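Local coordinates for putative phosphohistidine phosphatase SixA (Agrobacterium tumefaciens, PDB 2RFL), which probably removes phosphate from phosphohistidine, as a member of the histidine phosphatase superfamily, which also includes the phosphoglycerate mutases, at residues 11-16 with 99-104. Residues are numbered along the deposited sequence; the frame is centred on the assembly and turned at random.
Sequences VYLLRH and SLIAAQ
Val-11 and Leu-13 meet Ile-101 through branched aliphatic chains alone, with neither a ring face nor an edge between them. The one flat group that makes a hydrogen bond within 99-104, the carboxamide of Gln-104, stands apart from the contact: its side chain folds back onto the carbonyl four residues earlier, NE2 meeting a lone pair of Leu-100 O nearly in the amide plane (2.7 Å, 155° at the hydrogen). Across the contact, the side chains of Val-11 and Ile-101 run at about a right angle, and Val-11 CG2 presses against Ile-101 CG2 at 3.5 Å. The extended end of Ile-101 (chi2 169°) carries CD1 toward the strand, between Val-11 and Leu-13, 3.9 Å from Val-11 CG1 and 4.3 Å from Leu-13 CD2. A beta-branched valine suits the strand, offering two methyls close to the backbone, while isoleucine adds a longer arm whose CD1 lies against Val-11 and just reaches Leu-13. Met-126 of helix 118-127 touches both Val-11 and Ile-101. The contact lays helix 98-102 against inner strand 10-15, which leads on to Arg-15 and His-16, consistent with the family's arginine-histidine signature. Being wholly apolar and buried, it depends on shape and exclusion of water, with no directional bond joining the two segments.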
ATOM      1  N   VAL A  11      -1.139 -10.025  -1.202  1.00 40.80           N
ATOM      2  CA  VAL A  11      -1.448  -8.607  -1.397  1.00 39.16           C
ATOM      3  C   VAL A  11      -0.828  -7.730  -0.307  1.00 37.40           C
ATOM      4  O   VAL A  11      -1.108  -7.884   0.875  1.00 36.53           O
ATOM      5  CB  VAL A  11      -2.980  -8.346  -1.397  1.00 39.24           C
ATOM      6  CG1 VAL A  11      -3.321  -6.875  -1.207  1.00 37.30           C
ATOM      7  CG2 VAL A  11      -3.592  -8.809  -2.684  1.00 42.94           C
ATOM      8  N   TYR A  12      -0.003  -6.790  -0.725  1.00 35.51           N
ATOM      9  CA  TYR A  12       0.468  -5.746   0.174  1.00 33.62           C
ATOM     10  C   TYR A  12      -0.276  -4.468  -0.134  1.00 32.10           C
ATOM     11  O   TYR A  12      -0.421  -4.090  -1.324  1.00 31.16           O
ATOM     12  CB  TYR A  12       1.956  -5.513   0.005  1.00 33.66           C
ATOM     13  CG  TYR A  12       2.843  -6.745   0.176  1.00 34.68           C
ATOM     14  CD1 TYR A  12       3.390  -7.390  -0.938  1.00 31.79           C
ATOM     15  CD2 TYR A  12       3.181  -7.229   1.474  1.00 33.30           C
ATOM     16  CE1 TYR A  12       4.223  -8.506  -0.776  1.00 35.43           C
ATOM     17  CE2 TYR A  12       4.022  -8.335   1.645  1.00 31.61           C
ATOM     18  CZ  TYR A  12       4.533  -8.970   0.517  1.00 35.72           C
ATOM     19  OH  TYR A  12       5.362 -10.063   0.668  1.00 36.09           O
ATOM     20  N   LEU A  13      -0.760  -3.833   0.936  1.00 30.41           N
ATOM     21  CA  LEU A  13      -1.464  -2.553   0.897  1.00 29.81           C
ATOM     22  C   LEU A  13      -0.796  -1.477   1.733  1.00 30.23           C
ATOM     23  O   LEU A  13      -0.874  -1.502   2.989  1.00 29.49           O
ATOM     24  CB  LEU A  13      -2.892  -2.714   1.442  1.00 30.69           C
ATOM     25  CG  LEU A  13      -3.919  -3.669   0.858  1.00 28.37           C
ATOM     26  CD1 LEU A  13      -5.152  -3.544   1.709  1.00 29.59           C
ATOM     27  CD2 LEU A  13      -4.219  -3.287  -0.539  1.00 31.07           C
ATOM     28  N   LEU A  14      -0.212  -0.510   1.023  1.00 29.86           N
ATOM     29  CA  LEU A  14       0.647   0.534   1.564  1.00 30.24           C
ATOM     30  C   LEU A  14       0.045   1.934   1.382  1.00 30.54           C
ATOM     31  O   LEU A  14      -0.147   2.435   0.262  1.00 30.36           O
ATOM     32  CB  LEU A  14       2.076   0.470   0.924  1.00 29.80           C
ATOM     33  CG  LEU A  14       3.130   1.546   1.319  1.00 28.47           C
ATOM     34  CD1 LEU A  14       3.462   1.575   2.831  1.00 25.85           C
ATOM     35  CD2 LEU A  14       4.440   1.485   0.504  1.00 23.26           C
ATOM     36  N   ARG A  15      -0.230   2.591   2.494  1.00 32.01           N
ATOM     37  CA  ARG A  15      -0.620   3.972   2.404  1.00 32.47           C
ATOM     38  C   ARG A  15       0.659   4.790   2.324  1.00 33.22           C
ATOM     39  O   ARG A  15       1.660   4.430   2.933  1.00 31.91           O
ATOM     40  CB  ARG A  15      -1.504   4.393   3.560  1.00 32.51           C
ATOM     41  CG  ARG A  15      -2.037   5.818   3.374  1.00 32.65           C
ATOM     42  CD  ARG A  15      -3.183   6.179   4.278  1.00 28.81           C
ATOM     43  NE  ARG A  15      -3.398   7.605   4.203  1.00 24.97           N
ATOM     44  CZ  ARG A  15      -3.796   8.349   5.231  1.00 27.56           C
ATOM     45  NH1 ARG A  15      -4.082   7.778   6.399  1.00 27.33           N
ATOM     46  NH2 ARG A  15      -3.925   9.664   5.093  1.00 23.94           N
ATOM     47  N   HIS A  16       0.620   5.861   1.529  1.00 34.36           N
ATOM     48  CA  HIS A  16       1.748   6.738   1.340  1.00 35.96           C
ATOM     49  C   HIS A  16       2.110   7.323   2.713  1.00 37.94           C
ATOM     50  O   HIS A  16       1.265   7.377   3.620  1.00 37.18           O
ATOM     51  CB  HIS A  16       1.429   7.848   0.317  1.00 35.62           C
ATOM     52  CG  HIS A  16       0.396   8.824   0.792  1.00 36.69           C
ATOM     53  ND1 HIS A  16       0.682   9.846   1.679  1.00 36.08           N
ATOM     54  CD2 HIS A  16      -0.935   8.898   0.555  1.00 36.50           C
ATOM     55  CE1 HIS A  16      -0.425  10.510   1.954  1.00 34.02           C
ATOM     56  NE2 HIS A  16      -1.416   9.964   1.276  1.00 33.84           N
ATOM     57  N   SER A  99      -9.647  -4.163  -8.523  1.00 34.85           N
ATOM     58  CA  SER A  99      -9.477  -4.518  -9.900  1.00 36.10           C
ATOM     59  C   SER A  99      -8.000  -4.498 -10.320  1.00 35.78           C
ATOM     60  O   SER A  99      -7.560  -5.350 -11.082  1.00 36.86           O
ATOM     61  CB  SER A  99     -10.297  -3.556 -10.713  1.00 36.72           C
ATOM     62  OG  SER A  99     -11.654  -3.747 -10.380  1.00 38.96           O
ATOM     63  N   LEU A 100      -7.229  -3.557  -9.804  1.00 34.02           N
ATOM     64  CA  LEU A 100      -5.777  -3.586  -9.991  1.00 32.86           C
ATOM     65  C   LEU A 100      -5.097  -4.873  -9.474  1.00 32.65           C
ATOM     66  O   LEU A 100      -4.156  -5.417 -10.090  1.00 30.56           O
ATOM     67  CB  LEU A 100      -5.181  -2.399  -9.294  1.00 31.97           C
ATOM     68  CG  LEU A 100      -5.470  -1.072  -9.950  1.00 30.70           C
ATOM     69  CD1 LEU A 100      -4.487  -0.119  -9.399  1.00 27.17           C
ATOM     70  CD2 LEU A 100      -5.287  -1.204 -11.435  1.00 29.95           C
ATOM     71  N   ILE A 101      -5.600  -5.340  -8.340  1.00 32.40           N
ATOM     72  CA  ILE A 101      -5.162  -6.558  -7.724  1.00 33.09           C
ATOM     73  C   ILE A 101      -5.471  -7.806  -8.547  1.00 33.26           C
ATOM     74  O   ILE A 101      -4.539  -8.474  -8.983  1.00 32.71           O
ATOM     75  CB  ILE A 101      -5.639  -6.657  -6.286  1.00 32.61           C
ATOM     76  CG1 ILE A 101      -4.937  -5.600  -5.434  1.00 32.10           C
ATOM     77  CG2 ILE A 101      -5.284  -8.021  -5.702  1.00 37.45           C
ATOM     78  CD1 ILE A 101      -5.528  -5.438  -4.064  1.00 28.06           C
ATOM     79  N   ALA A 102      -6.752  -8.099  -8.781  1.00 34.30           N
ATOM     80  CA  ALA A 102      -7.190  -9.356  -9.418  1.00 34.65           C
ATOM     81  C   ALA A 102      -6.739  -9.472 -10.865  1.00 35.26           C
ATOM     82  O   ALA A 102      -6.452 -10.581 -11.341  1.00 34.80           O
ATOM     83  CB  ALA A 102      -8.681  -9.475  -9.356  1.00 35.37           C
ATOM     84  N   ALA A 103      -6.705  -8.322 -11.549  1.00 34.77           N
ATOM     85  CA  ALA A 103      -6.148  -8.203 -12.898  1.00 35.83           C
ATOM     86  C   ALA A 103      -4.779  -8.888 -13.117  1.00 35.20           C
ATOM     87  O   ALA A 103      -4.503  -9.328 -14.187  1.00 34.34           O
ATOM     88  CB  ALA A 103      -6.078  -6.699 -13.342  1.00 34.99           C
ATOM     89  N   GLN A 104      -3.942  -8.958 -12.099  1.00 36.01           N
ATOM     90  CA  GLN A 104      -2.583  -9.415 -12.248  1.00 37.88           C
ATOM     91  C   GLN A 104      -2.511 -10.939 -12.080  1.00 40.47           C
ATOM     92  O   GLN A 104      -2.005 -11.448 -11.078  1.00 37.86           O
ATOM     93  CB  GLN A 104      -1.683  -8.701 -11.258  1.00 36.30           C
ATOM     94  CG  GLN A 104      -1.945  -7.238 -11.091  1.00 33.63           C
ATOM     95  CD  GLN A 104      -1.960  -6.425 -12.398  1.00 31.34           C
ATOM     96  OE1 GLN A 104      -1.317  -6.757 -13.385  1.00 32.03           O
ATOM     97  NE2 GLN A 104      -2.690  -5.342 -12.381  1.00 31.55           N
TER